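Local coordinates for protein pseudoperoxidase (Leishmania major, PDB 5VIA) that binds heme b as a pseudoperoxidase of the heme peroxidase family, its iron ligated on both sides by protein side chains, at residues 49-58 and 124-135. Numbering follows the deposited sequence.
With HEM (protoporphyrin IX containing Fe), chain B.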
ATOM      1  N   ALA A  49       0.137  13.015   5.205  1.00 25.00           N
ATOM      2  CA  ALA A  49       0.286  12.950   6.658  1.00 26.04           C
ATOM      3  C   ALA A  49       1.663  13.392   7.146  1.00 26.78           C
ATOM      4  O   ALA A  49       1.890  13.508   8.349  1.00 25.58           O
ATOM      5  CB  ALA A  49      -0.022  11.541   7.155  1.00 25.46           C
ATOM      6  N   GLY A  50       2.594  13.631   6.224  1.00 23.63           N
ATOM      7  CA  GLY A  50       3.896  14.144   6.612  1.00 23.61           C
ATOM      8  C   GLY A  50       4.935  13.053   6.778  1.00 25.21           C
ATOM      9  O   GLY A  50       5.986  13.280   7.388  1.00 26.28           O
ATOM     10  N   PHE A  51       4.663  11.877   6.206  1.00 24.87           N
ATOM     11  CA  PHE A  51       5.610  10.780   6.264  1.00 25.03           C
ATOM     12  C   PHE A  51       6.085  10.311   4.879  1.00 25.08           C
ATOM     13  O   PHE A  51       6.097   9.101   4.626  1.00 25.70           O
ATOM     14  CB  PHE A  51       4.988   9.586   7.002  1.00 24.96           C
ATOM     15  CG  PHE A  51       4.653   9.867   8.455  1.00 24.86           C
ATOM     16  CD1 PHE A  51       5.659   9.975   9.401  1.00 24.46           C
ATOM     17  CD2 PHE A  51       3.333  10.003   8.864  1.00 25.20           C
ATOM     18  CE1 PHE A  51       5.358  10.228  10.735  1.00 26.95           C
ATOM     19  CE2 PHE A  51       3.018  10.256  10.197  1.00 24.87           C
ATOM     20  CZ  PHE A  51       4.025  10.372  11.134  1.00 25.60           C
ATOM     21  N   PRO A  52       6.504  11.249   3.996  1.00 28.10           N
ATOM     22  CA  PRO A  52       7.091  10.735   2.755  1.00 28.61           C
ATOM     23  C   PRO A  52       8.365   9.982   3.116  1.00 29.76           C
ATOM     24  O   PRO A  52       9.108  10.454   3.986  1.00 29.04           O
ATOM     25  CB  PRO A  52       7.448  12.013   1.983  1.00 27.01           C
ATOM     26  CG  PRO A  52       7.704  13.045   3.047  1.00 28.06           C
ATOM     27  CD  PRO A  52       6.691  12.710   4.125  1.00 26.95           C
ATOM     28  N   ALA A  53       8.615   8.840   2.478  1.00 30.44           N
ATOM     29  CA  ALA A  53       9.800   8.045   2.811  1.00 31.36           C
ATOM     30  C   ALA A  53      10.934   8.248   1.819  1.00 31.84           C
ATOM     31  O   ALA A  53      10.702   8.463   0.627  1.00 30.95           O
ATOM     32  CB  ALA A  53       9.454   6.560   2.920  1.00 30.14           C
ATOM     33  N   GLU A  54      12.156   8.156   2.329  1.00 42.96           N
ATOM     34  CA  GLU A  54      13.350   8.201   1.509  1.00 46.95           C
ATOM     35  C   GLU A  54      13.881   6.775   1.355  1.00 47.44           C
ATOM     36  O   GLU A  54      14.493   6.426   0.339  1.00 47.34           O
ATOM     37  CB  GLU A  54      14.389   9.103   2.183  1.00 49.66           C
ATOM     38  CG  GLU A  54      15.427   9.670   1.247  1.00 53.83           C
ATOM     39  CD  GLU A  54      14.809  10.260  -0.005  1.00 55.37           C
ATOM     40  OE1 GLU A  54      13.877  11.091   0.108  1.00 53.96           O
ATOM     41  OE2 GLU A  54      15.254   9.878  -1.107  1.00 57.17           O
ATOM     42  N   THR A  55      13.608   5.944   2.362  1.00 35.48           N
ATOM     43  CA  THR A  55      14.102   4.566   2.389  1.00 35.78           C
ATOM     44  C   THR A  55      13.008   3.560   2.781  1.00 34.51           C
ATOM     45  O   THR A  55      12.161   3.847   3.644  1.00 32.61           O
ATOM     46  CB  THR A  55      15.315   4.447   3.356  1.00 36.09           C
ATOM     47  OG1 THR A  55      15.737   3.084   3.450  1.00 36.08           O
ATOM     48  CG2 THR A  55      14.941   4.946   4.757  1.00 36.48           C
ATOM     49  N   VAL A  56      13.019   2.381   2.152  1.00 28.79           N
ATOM     50  CA  VAL A  56      12.074   1.322   2.527  1.00 27.17           C
ATOM     51  C   VAL A  56      12.356   0.746   3.910  1.00 27.99           C
ATOM     52  O   VAL A  56      11.536  -0.005   4.458  1.00 30.14           O
ATOM     53  CB  VAL A  56      12.005   0.171   1.477  1.00 31.47           C
ATOM     54  CG1 VAL A  56      11.566   0.711   0.122  1.00 29.11           C
ATOM     55  CG2 VAL A  56      13.350  -0.559   1.364  1.00 31.19           C
ATOM     56  N   ASP A  57      13.505   1.094   4.486  1.00 29.25           N
ATOM     57  CA  ASP A  57      13.748   0.778   5.885  1.00 29.26           C
ATOM     58  C   ASP A  57      12.641   1.391   6.753  1.00 31.27           C
ATOM     59  O   ASP A  57      12.326   0.872   7.828  1.00 31.57           O
ATOM     60  CB  ASP A  57      15.122   1.277   6.329  1.00 30.05           C
ATOM     61  CG  ASP A  57      16.227   0.271   6.042  1.00 33.58           C
ATOM     62  OD1 ASP A  57      15.894  -0.921   5.840  1.00 33.69           O
ATOM     63  OD2 ASP A  57      17.418   0.665   6.032  1.00 33.26           O
ATOM     64  N   GLU A  58      12.039   2.476   6.271  1.00 28.80           N
ATOM     65  CA  GLU A  58      10.912   3.105   6.979  1.00 27.24           C
ATOM     66  C   GLU A  58       9.555   2.585   6.494  1.00 27.53           C
ATOM     67  O   GLU A  58       8.786   2.033   7.276  1.00 28.20           O
ATOM     68  CB  GLU A  58      10.968   4.631   6.857  1.00 27.21           C
ATOM     69  CG  GLU A  58       9.899   5.361   7.690  1.00 27.36           C
ATOM     70  CD  GLU A  58      10.038   6.873   7.607  1.00 26.85           C
ATOM     71  OE1 GLU A  58       9.696   7.435   6.544  1.00 27.67           O
ATOM     72  OE2 GLU A  58      10.500   7.496   8.591  1.00 27.45           O
ATOM     73  N   ARG A 124       7.600  17.004   5.900  1.00 30.38           N
ATOM     74  CA  ARG A 124       8.180  15.805   6.492  1.00 30.71           C
ATOM     75  C   ARG A 124       8.219  16.016   7.999  1.00 29.40           C
ATOM     76  O   ARG A 124       8.877  16.935   8.488  1.00 30.19           O
ATOM     77  CB  ARG A 124       9.583  15.536   5.920  1.00 32.30           C
ATOM     78  CG  ARG A 124      10.431  14.541   6.706  1.00 33.03           C
ATOM     79  CD  ARG A 124       9.987  13.111   6.494  1.00 31.73           C
ATOM     80  NE  ARG A 124      10.772  12.178   7.309  1.00 31.89           N
ATOM     81  CZ  ARG A 124      10.515  10.877   7.400  1.00 29.18           C
ATOM     82  NH1 ARG A 124       9.508  10.349   6.713  1.00 29.87           N
ATOM     83  NH2 ARG A 124      11.264  10.104   8.175  1.00 30.95           N
ATOM     84  N   ASN A 125       7.470  15.194   8.726  1.00 32.76           N
ATOM     85  CA  ASN A 125       7.506  15.229  10.182  1.00 33.01           C
ATOM     86  C   ASN A 125       8.911  14.929  10.696  1.00 34.22           C
ATOM     87  O   ASN A 125       9.677  14.202  10.055  1.00 34.69           O
ATOM     88  CB  ASN A 125       6.502  14.220  10.728  1.00 32.02           C
ATOM     89  CG  ASN A 125       5.087  14.549  10.319  1.00 30.78           C
ATOM     90  OD1 ASN A 125       4.738  15.722  10.168  1.00 31.80           O
ATOM     91  ND2 ASN A 125       4.271  13.529  10.117  1.00 30.88           N
ATOM     92  N   ILE A 126       9.251  15.487  11.847  1.00 39.88           N
ATOM     93  CA  ILE A 126      10.574  15.304  12.429  1.00 43.06           C
ATOM     94  C   ILE A 126      10.457  14.511  13.728  1.00 43.28           C
ATOM     95  O   ILE A 126       9.696  14.894  14.619  1.00 42.20           O
ATOM     96  CB  ILE A 126      11.213  16.673  12.730  1.00 46.52           C
ATOM     97  CG1 ILE A 126      11.380  17.471  11.432  1.00 47.21           C
ATOM     98  CG2 ILE A 126      12.554  16.508  13.442  1.00 48.91           C
ATOM     99  CD1 ILE A 126      11.672  18.947  11.645  1.00 50.55           C
ATOM    100  N   PRO A 127      11.199  13.396  13.840  1.00 43.37           N
ATOM    101  CA  PRO A 127      11.132  12.570  15.052  1.00 42.77           C
ATOM    102  C   PRO A 127      11.513  13.332  16.311  1.00 43.21           C
ATOM    103  O   PRO A 127      12.276  14.296  16.248  1.00 44.71           O
ATOM    104  CB  PRO A 127      12.147  11.464  14.765  1.00 44.48           C
ATOM    105  CG  PRO A 127      12.087  11.310  13.260  1.00 44.45           C
ATOM    106  CD  PRO A 127      11.976  12.736  12.770  1.00 44.51           C
ATOM    107  N   LYS A 128      10.964  12.923  17.447  1.00 52.91           N
ATOM    108  CA  LYS A 128      11.299  13.578  18.704  1.00 55.77           C
ATOM    109  C   LYS A 128      12.776  13.367  19.073  1.00 57.00           C
ATOM    110  O   LYS A 128      13.439  14.286  19.552  1.00 59.32           O
ATOM    111  CB  LYS A 128      10.351  13.123  19.818  1.00 58.49           C
ATOM    112  CG  LYS A 128       8.940  13.724  19.713  1.00 58.70           C
ATOM    113  CD  LYS A 128       8.940  15.213  20.083  1.00 59.54           C
ATOM    114  CE  LYS A 128       7.569  15.865  19.860  1.00 57.23           C
ATOM    115  NZ  LYS A 128       7.523  17.284  20.352  1.00 55.52           N
ATOM    116  N   ASN A 129      13.296  12.171  18.817  1.00 52.73           N
ATOM    117  CA  ASN A 129      14.720  11.905  19.012  1.00 56.29           C
ATOM    118  C   ASN A 129      15.549  12.408  17.831  1.00 56.88           C
ATOM    119  O   ASN A 129      15.338  11.980  16.689  1.00 53.75           O
ATOM    120  CB  ASN A 129      14.972  10.410  19.236  1.00 57.78           C
ATOM    121  CG  ASN A 129      16.402  10.113  19.672  1.00 62.07           C
ATOM    122  OD1 ASN A 129      17.369  10.527  19.027  1.00 63.01           O
ATOM    123  ND2 ASN A 129      16.539   9.392  20.776  1.00 65.31           N
ATOM    124  N   PRO A 130      16.509  13.303  18.110  1.00 72.73           N
ATOM    125  CA  PRO A 130      17.381  13.951  17.119  1.00 75.19           C
ATOM    126  C   PRO A 130      18.167  12.938  16.290  1.00 75.89           C
ATOM    127  O   PRO A 130      18.441  13.176  15.112  1.00 77.01           O
ATOM    128  CB  PRO A 130      18.344  14.772  17.984  1.00 77.49           C
ATOM    129  CG  PRO A 130      17.631  14.968  19.277  1.00 77.87           C
ATOM    130  CD  PRO A 130      16.815  13.734  19.483  1.00 75.68           C
ATOM    131  N   ASN A 131      18.518  11.816  16.910  1.00 68.21           N
ATOM    132  CA  ASN A 131      19.301  10.780  16.248  1.00 69.21           C
ATOM    133  C   ASN A 131      18.442   9.633  15.724  1.00 66.23           C
ATOM    134  O   ASN A 131      18.952   8.565  15.373  1.00 67.13           O
ATOM    135  CB  ASN A 131      20.386  10.267  17.192  1.00 72.96           C
ATOM    136  CG  ASN A 131      21.357  11.360  17.596  1.00 76.08           C
ATOM    137  OD1 ASN A 131      21.836  12.122  16.753  1.00 76.65           O
ATOM    138  ND2 ASN A 131      21.638  11.457  18.891  1.00 77.97           N
ATOM    139  N   GLN A 132      17.133   9.868  15.684  1.00 65.31           N
ATOM    140  CA  GLN A 132      16.189   8.958  15.052  1.00 62.94           C
ATOM    141  C   GLN A 132      15.869   9.515  13.665  1.00 62.26           C
ATOM    142  O   GLN A 132      15.611  10.712  13.516  1.00 63.71           O
ATOM    143  CB  GLN A 132      14.914   8.847  15.897  1.00 60.81           C
ATOM    144  CG  GLN A 132      13.893   7.846  15.386  1.00 58.70           C
ATOM    145  CD  GLN A 132      12.577   7.904  16.148  1.00 58.57           C
ATOM    146  OE1 GLN A 132      12.544   8.211  17.343  1.00 59.70           O
ATOM    147  NE2 GLN A 132      11.484   7.616  15.455  1.00 57.87           N
ATOM    148  N   ASN A 133      15.902   8.652  12.655  1.00 62.48           N
ATOM    149  CA  ASN A 133      15.691   9.069  11.268  1.00 63.09           C
ATOM    150  C   ASN A 133      14.439   8.453  10.651  1.00 58.71           C
ATOM    151  O   ASN A 133      13.838   9.020   9.736  1.00 56.91           O
ATOM    152  CB  ASN A 133      16.918   8.710  10.423  1.00 67.59           C
ATOM    153  CG  ASN A 133      17.713   7.551  11.011  1.00 70.43           C
ATOM    154  OD1 ASN A 133      17.255   6.871  11.935  1.00 71.28           O
ATOM    155  ND2 ASN A 133      18.911   7.323  10.479  1.00 71.83           N
ATOM    156  N   VAL A 134      14.055   7.285  11.157  1.00 39.29           N
ATOM    157  CA  VAL A 134      12.868   6.601  10.671  1.00 38.32           C
ATOM    158  C   VAL A 134      11.775   6.558  11.735  1.00 35.82           C
ATOM    159  O   VAL A 134      12.051   6.417  12.924  1.00 37.89           O
ATOM    160  CB  VAL A 134      13.204   5.176  10.181  1.00 41.24           C
ATOM    161  CG1 VAL A 134      14.334   5.237   9.157  1.00 41.26           C
ATOM    162  CG2 VAL A 134      13.613   4.295  11.340  1.00 41.71           C
ATOM    163  N   PHE A 135      10.533   6.714  11.304  1.00 31.75           N
ATOM    164  CA  PHE A 135       9.398   6.606  12.212  1.00 31.51           C
ATOM    165  C   PHE A 135       8.974   5.151  12.323  1.00 32.49           C
ATOM    166  O   PHE A 135       9.143   4.384  11.375  1.00 32.26           O
ATOM    167  CB  PHE A 135       8.236   7.438  11.689  1.00 29.29           C
ATOM    168  CG  PHE A 135       8.412   8.917  11.882  1.00 30.00           C
ATOM    169  CD1 PHE A 135       8.115   9.507  13.102  1.00 28.42           C
ATOM    170  CD2 PHE A 135       8.864   9.720  10.842  1.00 30.54           C
ATOM    171  CE1 PHE A 135       8.261  10.872  13.284  1.00 29.71           C
ATOM    172  CE2 PHE A 135       9.018  11.081  11.017  1.00 30.94           C
ATOM    173  CZ  PHE A 135       8.704  11.662  12.240  1.00 31.36           C
TER
HETATM  174  CHA HEM B 500       5.770  -2.932  -1.356  1.00 25.64           C
HETATM  175  CHB HEM B 500       7.638  -2.063   3.061  1.00 20.37           C
HETATM  176  CHC HEM B 500       3.371  -0.109   4.305  1.00 21.94           C
HETATM  177  CHD HEM B 500       1.322  -1.656   0.159  1.00 23.87           C
HETATM  178  C1A HEM B 500       6.634  -2.786  -0.299  1.00 23.55           C
HETATM  179  C2A HEM B 500       8.058  -3.028  -0.370  1.00 21.81           C
HETATM  180  C3A HEM B 500       8.582  -2.788   0.828  1.00 19.68           C
HETATM  181  C4A HEM B 500       7.501  -2.388   1.725  1.00 19.96           C
HETATM  182  CMA HEM B 500      10.067  -2.917   1.214  1.00 26.69           C
HETATM  183  CAA HEM B 500       8.829  -3.439  -1.644  1.00 22.76           C
HETATM  184  CBA HEM B 500       8.918  -2.132  -2.456  1.00 17.79           C
HETATM  185  CGA HEM B 500       9.639  -2.300  -3.775  1.00 26.20           C
HETATM  186  O1A HEM B 500      10.843  -2.658  -3.757  1.00 27.38           O
HETATM  187  O2A HEM B 500       9.019  -2.041  -4.843  1.00 25.36           O
HETATM  188  C1B HEM B 500       6.662  -1.428   3.803  1.00 24.43           C
HETATM  189  C2B HEM B 500       6.765  -0.967   5.168  1.00 20.83           C
HETATM  190  C3B HEM B 500       5.601  -0.403   5.525  1.00 26.03           C
HETATM  191  C4B HEM B 500       4.686  -0.529   4.392  1.00 26.16           C
HETATM  192  CMB HEM B 500       8.029  -1.079   6.035  1.00 19.27           C
HETATM  193  CAB HEM B 500       5.340   0.210   6.923  1.00 27.17           C
HETATM  194  CBB HEM B 500       4.457   1.197   7.115  1.00 22.93           C
HETATM  195  C1C HEM B 500       2.440  -0.357   3.312  1.00 20.65           C
HETATM  196  C2C HEM B 500       1.017   0.011   3.330  1.00 20.54           C
HETATM  197  C3C HEM B 500       0.460  -0.423   2.167  1.00 19.91           C
HETATM  198  C4C HEM B 500       1.508  -1.074   1.394  1.00 21.01           C
HETATM  199  CMC HEM B 500       0.338   0.779   4.499  1.00 19.51           C
HETATM  200  CAC HEM B 500      -0.969  -0.318   1.588  1.00 21.12           C
HETATM  201  CBC HEM B 500      -1.943   0.407   2.157  1.00 45.69           C
HETATM  202  C1D HEM B 500       2.319  -2.164  -0.638  1.00 20.90           C
HETATM  203  C2D HEM B 500       2.122  -2.756  -1.946  1.00 20.79           C
HETATM  204  C3D HEM B 500       3.512  -3.159  -2.419  1.00 21.50           C
HETATM  205  C4D HEM B 500       4.407  -2.768  -1.348  1.00 21.37           C
HETATM  206  CMD HEM B 500       0.789  -2.940  -2.703  1.00 22.63           C
HETATM  207  CAD HEM B 500       3.881  -3.818  -3.774  1.00 19.04           C
HETATM  208  CBD HEM B 500       4.097  -2.645  -4.739  1.00 21.88           C
HETATM  209  CGD HEM B 500       4.507  -3.119  -6.113  1.00 27.99           C
HETATM  210  O1D HEM B 500       4.916  -2.262  -6.951  1.00 26.21           O
HETATM  211  O2D HEM B 500       4.430  -4.349  -6.358  1.00 21.51           O
HETATM  212  NA  HEM B 500       6.321  -2.403   1.001  1.00 21.47           N
HETATM  213  NB  HEM B 500       5.385  -1.157   3.363  1.00 21.70           N
HETATM  214  NC  HEM B 500       2.699  -1.022   2.109  1.00 22.92           N
HETATM  215  ND  HEM B 500       3.672  -2.200  -0.312  1.00 21.48           N
HETATM  216 FE   HEM B 500       4.566  -1.653   1.524  1.00 28.24          FE
HETATM  217  O   HOH W   1       8.969   1.943  10.239  1.00 44.12           O
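Glu58 and Arg124 both carry CG trans to the backbone N (chi1 -174° and 165°); Glu58 then runs on extended, while Arg124 bends at chi2, and the two side chains arrive from opposite directions. The guanidinium grips the carboxylate end-on and nearly coplanar: Arg124 NH1 bonds Glu58 OE1 at 2.9 Å and Arg124 NH2 bonds Glu58 OE2 at 2.7 Å, each on a syn lone pair. Glu58 OE2 takes a second bond on its anti side, from the backbone N of Phe135 at 2.8 Å, so three N-H groups fix the carboxylate's rotation and would favour its charged form.

Beside this salt bridge, Phe51 turns its edge onto the face of Phe135 in a T-shaped stack, Phe51 CE1 3.5 Å from CG of Phe135 and the planes 82° apart. Pro127 CG sits over the opposite face of Phe135, toward its rim, and the amide ND2 of Asn125 lies over a face of Phe51. Asn125 ND2 also donates to Ala49 O at 3.0 Å, while Asn125 N makes a nearly straight 2.8 Å bond to Gly50 O. The 124-135 loop thus clasps the Schellman motif that ends helix 33-49.

A water donates to both Glu58 O and Phe135 O, and Glu58 O lies 3.4 Å from the heme methyl CMB. Val56 touches methyl CMA. Salt bridge, stack and water thus join the 124-135 loop to the segment lining a peroxidase-fold heme pocket, two residues ahead in sequence of the axial ligand Cys60.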